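Local coordinates for protein phenylacetaldehyde dehydrogenase (Burkholderia cenocepacia, PDB 4O5H) that probably oxidises phenylacetaldehyde to phenylacetate with NAD+ as the electron acceptor, as a member of the aldehyde dehydrogenase family, at residues A[24-29]-A[213-218]; A[114-119]-A[185-190]; A[344-349]-A[354-359]. All coordinates share one frame; numbering follows the deposited sequence. Where two conformers were deposited one is given.

Contact 1. Residues A[24-29]-A[213-218]; sequences RAFLAK and TPLSAL
Phe26 has CG opposite its backbone N (chi1 176°), which turns the ring toward Leu215 on helix 215-227. Leu27 instead keeps CG beside the backbone N (chi1 -66°), and this carries CD2 over to the same leucine. CZ of the Phe26 ring leads: it sits 3.5 Å from Leu215 O, which lies oblique to the ring, and CE2 lies 4.1 Å from Leu215 CB. At the ring's edge, close to its plane, Leu218 CB is the next neighbour, 4.4 Å from Phe26 CZ. Leu27 touches with a single methyl, CD2 being 4.0 Å from Leu215 CD1, and the two leucine side chains cross at about a right angle. No hydrogen bond joins the two segments; the side-chain contacts are apolar, though the nearest atom to the ring is a carbonyl oxygen. Ile115 and Leu118 of helix 109-120 pack against the same side chains, Ile115 on Phe26 and Leu215, Leu118 on Leu27. Nearby, Lys31 makes a cation-pi contact with the Phe26 ring, and Lys29 reaches helix 215-227 through a salt bridge to Glu222. The N-terminal helix 21-28 is thus laid against a crossover helix: 215-227 links the neighbouring parallel strands 204-208 and 234-236, a beta-alpha-beta unit of the Rossmann-like, NAD-binding type of domain found in aldehyde dehydrogenases.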
loop_
_atom_site.group_PDB
_atom_site.type_symbol
_atom_site.label_atom_id
_atom_site.label_comp_id
_atom_site.label_asym_id
_atom_site.label_seq_id
_atom_site.Cartn_x
_atom_site.Cartn_y
_atom_site.Cartn_z
ATOM N N ARG A 24 -31.489 17.437 20.855
ATOM C CA ARG A 24 -31.366 18.684 21.605
ATOM C C ARG A 24 -30.451 18.508 22.828
ATOM O O ARG A 24 -29.597 19.341 23.104
ATOM C CB ARG A 24 -32.751 19.244 21.999
ATOM C CG ARG A 24 -33.474 19.901 20.821
ATOM C CD ARG A 24 -34.717 20.685 21.272
ATOM N NE ARG A 24 -35.676 20.883 20.185
ATOM C CZ ARG A 24 -35.548 21.779 19.204
ATOM N NH1 ARG A 24 -34.499 22.598 19.151
ATOM N NH2 ARG A 24 -36.477 21.846 18.267
ATOM N N ALA A 25 -30.624 17.424 23.550
ATOM C CA ALA A 25 -29.794 17.151 24.729
ATOM C C ALA A 25 -28.333 16.989 24.350
ATOM O O ALA A 25 -27.450 17.450 25.061
ATOM C CB ALA A 25 -30.281 15.889 25.470
ATOM N N PHE A 26 -28.074 16.283 23.253
ATOM C CA PHE A 26 -26.709 16.102 22.832
ATOM C C PHE A 26 -26.086 17.445 22.466
ATOM O O PHE A 26 -24.967 17.727 22.852
ATOM C CB PHE A 26 -26.636 15.148 21.635
ATOM C CG PHE A 26 -25.245 14.976 21.086
ATOM C CD1 PHE A 26 -24.322 14.164 21.707
ATOM C CD2 PHE A 26 -24.881 15.623 19.940
ATOM C CE1 PHE A 26 -23.041 14.008 21.202
ATOM C CE2 PHE A 26 -23.610 15.466 19.405
ATOM C CZ PHE A 26 -22.694 14.643 20.033
ATOM N N LEU A 27 -26.821 18.272 21.740
ATOM C CA LEU A 27 -26.303 19.589 21.385
ATOM C C LEU A 27 -26.051 20.500 22.582
ATOM O O LEU A 27 -25.083 21.246 22.601
ATOM C CB LEU A 27 -27.227 20.301 20.419
ATOM C CG LEU A 27 -27.354 19.656 19.040
ATOM C CD1 LEU A 27 -28.424 20.393 18.240
ATOM C CD2 LEU A 27 -26.038 19.651 18.309
ATOM N N ALA A 28 -26.926 20.450 23.559
ATOM C CA ALA A 28 -26.818 21.345 24.713
ATOM C C ALA A 28 -25.644 21.005 25.645
ATOM O O ALA A 28 -25.108 21.878 26.257
ATOM C CB ALA A 28 -28.104 21.324 25.509
ATOM N N LYS A 29 -25.252 19.750 25.762
ATOM C CA LYS A 29 -24.290 19.396 26.795
ATOM C C LYS A 29 -22.838 19.629 26.349
ATOM O O LYS A 29 -22.529 19.575 25.157
ATOM C CB LYS A 29 -24.480 17.940 27.206
ATOM C CG LYS A 29 -23.842 16.968 26.234
ATOM C CD LYS A 29 -24.272 15.541 26.467
ATOM C CE LYS A 29 -23.505 14.640 25.519
ATOM N NZ LYS A 29 -23.790 13.219 25.761
ATOM N N THR A 213 -16.871 18.890 10.902
ATOM C CA THR A 213 -17.975 17.945 11.234
ATOM C C THR A 213 -17.591 16.925 12.319
ATOM O O THR A 213 -17.443 15.718 12.043
ATOM C CB THR A 213 -18.407 17.160 9.990
ATOM O OG1 THR A 213 -17.269 16.512 9.397
ATOM C CG2 THR A 213 -19.042 18.090 8.921
ATOM N N PRO A 214 -17.397 17.400 13.558
ATOM C CA PRO A 214 -16.946 16.505 14.637
ATOM C C PRO A 214 -18.061 15.774 15.370
ATOM O O PRO A 214 -17.794 14.789 16.053
ATOM C CB PRO A 214 -16.302 17.459 15.608
ATOM C CG PRO A 214 -17.125 18.716 15.463
ATOM C CD PRO A 214 -17.445 18.812 13.993
ATOM N N LEU A 215 -19.308 16.203 15.217
ATOM C CA LEU A 215 -20.345 15.779 16.174
ATOM C C LEU A 215 -20.774 14.334 16.070
ATOM O O LEU A 215 -20.934 13.676 17.115
ATOM C CB LEU A 215 -21.557 16.685 16.104
ATOM C CG LEU A 215 -21.322 18.151 16.503
ATOM C CD1 LEU A 215 -22.614 18.939 16.381
ATOM C CD2 LEU A 215 -20.767 18.280 17.919
ATOM N N SER A 216 -21.017 13.820 14.859
ATOM C CA SER A 216 -21.543 12.437 14.764
ATOM C C SER A 216 -20.502 11.416 15.252
ATOM O O SER A 216 -20.858 10.391 15.829
ATOM C CB SER A 216 -22.087 12.111 13.371
ATOM O OG SER A 216 -21.080 12.236 12.380
ATOM N N ALA A 217 -19.229 11.746 15.069
ATOM C CA ALA A 217 -18.146 10.871 15.554
ATOM C C ALA A 217 -18.111 10.806 17.085
ATOM O O ALA A 217 -17.949 9.737 17.642
ATOM C CB ALA A 217 -16.809 11.331 15.017
ATOM N N LEU A 218 -18.336 11.944 17.746
ATOM C CA LEU A 218 -18.432 11.970 19.187
ATOM C C LEU A 218 -19.629 11.141 19.653
ATOM O O LEU A 218 -19.490 10.407 20.608
ATOM C CB LEU A 218 -18.487 13.403 19.754
ATOM C CG LEU A 218 -17.192 14.212 19.459
ATOM C CD1 LEU A 218 -17.321 15.615 19.984
ATOM C CD2 LEU A 218 -15.963 13.541 20.076
#

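Contact 2. Residues A[114-119]-A[185-190]; sequences EIESLD and NFPLLM. With NA (sodium ion), chain I.
Glu116 OE2 is gripped by the backbone N of Leu188 at 2.8 Å and by water 1, which donates to it at 2.6 Å. The amide bond is nearly straight, 172° at the hydrogen, and it uses the syn lone pair of OE2. Water 1 then accepts from the next amide, Leu189 N, so one oxygen serves two N-H groups of the first turn of helix 187-201, one directly and one through the water. A chi2 of 85° bends the glutamate chain and sets its carboxylate obliquely across the ring of Pro187. There the fit is close, with Pro187 CD 3.2 Å from Glu116 OE2 and Pro187 CB 3.5 Å from Glu116 OE1. OE1 is satisfied by the hydroxyl of Ser216, so both oxygens are held and the buried group can hardly rotate. Facing the amino end of a helix, it is probably stabilised in its charged form. One turn on, Asp119 binds sodium twice, through its carbonyl O at 2.4 Å and OD1 at 2.3 Å; Val51, Asp212 and two waters complete the site, while OD2 takes the N-H of Leu215. Segment 185-190 opens with Asn-Phe-Pro, part of the Pro-Trp-Asn-Phe-Pro motif of aldehyde dehydrogenases, whose asparagine lines the oxyanion hole in relatives.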
loop_
_atom_site.group_PDB
_atom_site.type_symbol
_atom_site.label_atom_id
_atom_site.label_comp_id
_atom_site.label_asym_id
_atom_site.label_seq_id
_atom_site.Cartn_x
_atom_site.Cartn_y
_atom_site.Cartn_z
ATOM N N GLU A 114 -30.184 13.603 12.349
ATOM C CA GLU A 114 -30.373 15.031 12.686
ATOM C C GLU A 114 -29.020 15.706 13.010
ATOM O O GLU A 114 -28.741 16.812 12.546
ATOM C CB GLU A 114 -31.358 15.184 13.869
ATOM C CG GLU A 114 -32.786 14.782 13.470
ATOM C CD GLU A 114 -33.829 14.926 14.550
ATOM O OE1 GLU A 114 -33.491 15.222 15.722
ATOM O OE2 GLU A 114 -35.023 14.729 14.196
ATOM N N ILE A 115 -28.200 15.031 13.801
ATOM C CA ILE A 115 -26.915 15.582 14.149
ATOM C C ILE A 115 -26.137 15.792 12.864
ATOM O O ILE A 115 -25.516 16.842 12.656
ATOM C CB ILE A 115 -26.122 14.616 15.097
ATOM C CG1 ILE A 115 -26.796 14.564 16.440
ATOM C CG2 ILE A 115 -24.669 15.047 15.227
ATOM C CD1 ILE A 115 -26.341 13.430 17.332
ATOM N N GLU A 116 -26.135 14.779 12.011
ATOM C CA GLU A 116 -25.366 14.858 10.784
ATOM C C GLU A 116 -25.880 15.972 9.877
ATOM O O GLU A 116 -25.080 16.725 9.284
ATOM C CB GLU A 116 -25.409 13.535 10.035
ATOM C CG GLU A 116 -24.335 13.400 8.990
ATOM C CD GLU A 116 -23.014 12.897 9.562
ATOM O OE1 GLU A 116 -22.536 13.472 10.580
ATOM O OE2 GLU A 116 -22.489 11.915 9.020
ATOM N N SER A 117 -27.199 16.108 9.783
ATOM C CA SER A 117 -27.790 17.157 8.947
ATOM C C SER A 117 -27.436 18.550 9.493
ATOM O O SER A 117 -27.105 19.458 8.718
ATOM C CB SER A 117 -29.306 16.981 8.896
ATOM O OG SER A 117 -29.901 17.958 8.100
ATOM N N LEU A 118 -27.495 18.715 10.810
ATOM C CA LEU A 118 -27.177 20.014 11.397
ATOM C C LEU A 118 -25.703 20.392 11.240
ATOM O O LEU A 118 -25.368 21.566 11.111
ATOM C CB LEU A 118 -27.567 20.059 12.881
ATOM C CG LEU A 118 -29.065 19.960 13.152
ATOM C CD1 LEU A 118 -29.358 19.736 14.632
ATOM C CD2 LEU A 118 -29.780 21.206 12.655
ATOM N N ASP A 119 -24.828 19.414 11.339
ATOM C CA ASP A 119 -23.380 19.650 11.399
ATOM C C ASP A 119 -22.819 19.747 9.998
ATOM O O ASP A 119 -22.011 20.629 9.713
ATOM C CB ASP A 119 -22.744 18.493 12.197
ATOM C CG ASP A 119 -21.300 18.724 12.557
ATOM O OD1 ASP A 119 -20.771 19.854 12.343
ATOM O OD2 ASP A 119 -20.655 17.744 13.049
ATOM N N ASN A 185 -17.470 15.212 4.390
ATOM C CA ASN A 185 -18.612 15.098 3.455
ATOM C C ASN A 185 -19.607 13.975 3.808
ATOM O O ASN A 185 -20.777 14.080 3.476
ATOM C CB ASN A 185 -18.171 15.007 1.981
ATOM C CG ASN A 185 -17.281 13.804 1.673
ATOM O OD1 ASN A 185 -16.525 13.329 2.534
ATOM N ND2 ASN A 185 -17.322 13.349 0.439
ATOM N N PHE A 186 -19.096 12.909 4.431
ATOM C CA PHE A 186 -19.908 11.801 4.983
ATOM C C PHE A 186 -19.298 11.453 6.371
ATOM O O PHE A 186 -18.626 10.409 6.530
ATOM C CB PHE A 186 -19.850 10.571 4.088
ATOM C CG PHE A 186 -20.423 10.757 2.696
ATOM C CD1 PHE A 186 -21.735 10.504 2.455
ATOM C CD2 PHE A 186 -19.631 11.159 1.649
ATOM C CE1 PHE A 186 -22.280 10.640 1.193
ATOM C CE2 PHE A 186 -20.169 11.323 0.359
ATOM C CZ PHE A 186 -21.507 11.043 0.139
ATOM N N PRO A 187 -19.489 12.327 7.356
ATOM C CA PRO A 187 -18.737 12.166 8.617
ATOM C C PRO A 187 -18.948 10.835 9.331
ATOM O O PRO A 187 -17.985 10.123 9.542
ATOM C CB PRO A 187 -19.214 13.319 9.466
ATOM C CG PRO A 187 -19.767 14.328 8.491
ATOM C CD PRO A 187 -20.341 13.527 7.367
ATOM N N LEU A 188 -20.182 10.451 9.606
ATOM C CA LEU A 188 -20.419 9.183 10.269
ATOM C C LEU A 188 -20.048 7.982 9.399
ATOM O O LEU A 188 -19.453 7.019 9.880
ATOM C CB LEU A 188 -21.881 9.092 10.718
ATOM C CG LEU A 188 -22.233 7.805 11.447
ATOM C CD1 LEU A 188 -21.539 7.688 12.817
ATOM C CD2 LEU A 188 -23.741 7.719 11.626
ATOM N N LEU A 189 -20.449 8.007 8.143
ATOM C CA LEU A 189 -20.240 6.871 7.274
ATOM C C LEU A 189 -18.730 6.585 7.068
ATOM O O LEU A 189 -18.304 5.419 7.140
ATOM C CB LEU A 189 -20.918 7.106 5.953
ATOM C CG LEU A 189 -20.841 5.980 4.905
ATOM C CD1 LEU A 189 -21.477 4.720 5.436
ATOM C CD2 LEU A 189 -21.507 6.413 3.616
ATOM N N MET A 190 -17.938 7.638 6.870
ATOM C CA MET A 190 -16.509 7.478 6.669
ATOM C C MET A 190 -15.849 6.991 7.961
ATOM O O MET A 190 -14.891 6.212 7.920
ATOM C CB MET A 190 -15.855 8.803 6.188
ATOM C CG MET A 190 -16.146 9.371 4.782
ATOM S SD MET A 190 -15.860 8.204 3.477
ATOM C CE MET A 190 -17.433 7.318 3.461
HETATM NA NA NA I . -20.202 21.657 10.962
HETATM O O HOH W 1 -21.988 10.275 7.094
HETATM O O HOH W 2 -18.696 23.259 11.952
HETATM O O HOH W 3 -20.189 23.121 9.100
#

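Contact 3. Residues A[344-349]-A[354-359]; sequences LKIGPG and TQIGPL
Thr354 and Pro348 meet in the close-fitting half of this contact, where Thr354 OG1 donates to Pro348 O at 2.7 Å, coming from well above the carbonyl plane (46° out of it). Gly347 passes right beside that hydroxyl, its C atom 3.3 Å from Thr354 OG1. Next to it the two backbones pair in a single parallel bridge, Ile346 with Ile356: Gly347 N gives its hydrogen to Ile356 O at 3.0 Å, and Lys345 O accepts from both Ile356 N and Gln355 N, the latter at 2.8 Å. At the other end of the bridge, Leu344 CD1 lies 3.9 Å from Ile356 CG1, and both residues pack on Phe310 of helix 298-310. The side of Lys345 and Gln355 is more exposed. Gln355, extended beyond CG (chi2 170°), still makes a firm bond there, OE1 taking the N-H from Lys345 N at 2.8 Å. The looser part is the far end of the Lys345 chain, which turns from segment 354-359; its NZ reaches Thr354 OG1 through water 4, backed by a weak bond to the carbonyl of Ile346. Backbone bonds and the buried Thr354 hydroxyl hold the inner part; the Gln355 amide and the water-linked lysine form the outer edge. This is a glycine- and proline-rich loop folded back on itself between helices 330-343 and 362-378 of the aldehyde dehydrogenase fold.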
loop_
_atom_site.group_PDB
_atom_site.type_symbol
_atom_site.label_atom_id
_atom_site.label_comp_id
_atom_site.label_asym_id
_atom_site.label_seq_id
_atom_site.Cartn_x
_atom_site.Cartn_y
_atom_site.Cartn_z
ATOM N N LEU A 344 -34.287 21.754 -8.642
ATOM C CA LEU A 344 -33.956 21.173 -7.333
ATOM C C LEU A 344 -34.228 22.170 -6.212
ATOM O O LEU A 344 -33.824 23.336 -6.299
ATOM C CB LEU A 344 -32.503 20.717 -7.272
ATOM C CG LEU A 344 -32.106 19.598 -8.224
ATOM C CD1 LEU A 344 -30.603 19.402 -8.224
ATOM C CD2 LEU A 344 -32.812 18.316 -7.845
ATOM N N LYS A 345 -34.908 21.700 -5.166
ATOM C CA LYS A 345 -35.245 22.549 -4.028
ATOM C C LYS A 345 -34.031 22.776 -3.104
ATOM O O LYS A 345 -33.485 21.811 -2.546
ATOM C CB LYS A 345 -36.393 21.921 -3.247
ATOM C CG LYS A 345 -36.890 22.755 -2.081
ATOM C CD LYS A 345 -37.663 23.967 -2.531
ATOM C CE LYS A 345 -38.329 24.677 -1.349
ATOM N NZ LYS A 345 -37.289 25.327 -0.508
ATOM N N ILE A 346 -33.631 24.041 -2.979
ATOM C CA ILE A 346 -32.474 24.423 -2.209
ATOM C C ILE A 346 -32.962 24.894 -0.840
ATOM O O ILE A 346 -33.880 25.700 -0.768
ATOM C CB ILE A 346 -31.699 25.561 -2.879
ATOM C CG1 ILE A 346 -31.246 25.155 -4.268
ATOM C CG2 ILE A 346 -30.495 25.942 -2.030
ATOM C CD1 ILE A 346 -30.655 26.311 -5.056
ATOM N N GLY A 347 -32.383 24.371 0.229
ATOM C CA GLY A 347 -32.868 24.747 1.556
ATOM C C GLY A 347 -32.118 24.078 2.689
ATOM O O GLY A 347 -31.163 23.331 2.459
ATOM N N PRO A 348 -32.553 24.322 3.910
ATOM C CA PRO A 348 -31.963 23.642 5.061
ATOM C C PRO A 348 -32.216 22.136 5.052
ATOM O O PRO A 348 -33.296 21.657 4.674
ATOM C CB PRO A 348 -32.630 24.303 6.260
ATOM C CG PRO A 348 -33.771 25.089 5.743
ATOM C CD PRO A 348 -33.622 25.268 4.281
ATOM N N GLY A 349 -31.204 21.394 5.488
ATOM C CA GLY A 349 -31.255 19.942 5.430
ATOM C C GLY A 349 -32.347 19.328 6.279
ATOM O O GLY A 349 -32.840 18.240 5.987
ATOM N N THR A 354 -36.160 19.550 1.107
ATOM C CA THR A 354 -34.884 20.001 0.584
ATOM C C THR A 354 -34.245 18.902 -0.223
ATOM O O THR A 354 -34.133 17.774 0.240
ATOM C CB THR A 354 -33.935 20.437 1.697
ATOM O OG1 THR A 354 -34.355 21.689 2.224
ATOM C CG2 THR A 354 -32.506 20.570 1.166
ATOM N N GLN A 355 -33.803 19.230 -1.423
ATOM C CA GLN A 355 -33.013 18.318 -2.225
ATOM C C GLN A 355 -31.553 18.690 -2.303
ATOM O O GLN A 355 -30.707 17.817 -2.490
ATOM C CB GLN A 355 -33.588 18.265 -3.636
ATOM C CG GLN A 355 -35.024 17.819 -3.654
ATOM C CD GLN A 355 -35.653 18.001 -5.018
ATOM O OE1 GLN A 355 -35.909 19.116 -5.461
ATOM N NE2 GLN A 355 -35.962 16.897 -5.660
ATOM N N ILE A 356 -31.252 19.976 -2.195
ATOM C CA ILE A 356 -29.890 20.482 -2.189
ATOM C C ILE A 356 -29.694 21.319 -0.925
ATOM O O ILE A 356 -30.341 22.359 -0.777
ATOM C CB ILE A 356 -29.668 21.357 -3.435
ATOM C CG1 ILE A 356 -29.539 20.480 -4.674
ATOM C CG2 ILE A 356 -28.446 22.231 -3.323
ATOM C CD1 ILE A 356 -28.179 19.830 -4.827
ATOM N N GLY A 357 -28.831 20.842 -0.023
ATOM C CA GLY A 357 -28.447 21.609 1.142
ATOM C C GLY A 357 -27.362 22.630 0.828
ATOM O O GLY A 357 -26.935 22.744 -0.305
ATOM N N PRO A 358 -26.883 23.353 1.842
ATOM C CA PRO A 358 -25.737 24.270 1.671
ATOM C C PRO A 358 -24.456 23.472 1.584
ATOM O O PRO A 358 -24.452 22.270 1.900
ATOM C CB PRO A 358 -25.752 25.080 2.990
ATOM C CG PRO A 358 -26.260 24.098 3.982
ATOM C CD PRO A 358 -27.290 23.256 3.243
ATOM N N LEU A 359 -23.384 24.121 1.196
ATOM C CA LEU A 359 -22.079 23.556 1.313
ATOM C C LEU A 359 -21.648 23.620 2.768
ATOM O O LEU A 359 -22.235 24.335 3.567
ATOM C CB LEU A 359 -21.111 24.272 0.364
ATOM C CG LEU A 359 -21.560 24.374 -1.103
ATOM C CD1 LEU A 359 -20.428 24.891 -1.983
ATOM C CD2 LEU A 359 -22.063 23.049 -1.664
HETATM O O HOH W 4 -36.424 23.368 1.520
#

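Overall arrangement
Contacts 1 and 2 are buried neighbours, their centres about 11 Å apart, and they share helix 109-120 as a common support. Between them run two polar ties, Ser216 to Glu116 and Leu215 N to Asp119, so the start of helix 215-227 packs on helix 21-28 in contact 1 and is tied by hydrogen bonds to helix 109-120 of contact 2. Contact 1 is mainly apolar side-chain packing without a hydrogen bond; contact 2 satisfies a buried carboxylate and includes part of the sodium site. Contact 3 differs in kind, a partly buried loop pairing built mostly from backbone hydrogen bonds. It touches contact 2 where Ser117 packs on Gly349, but stays about 9 Å from contact 1 at the nearest atoms.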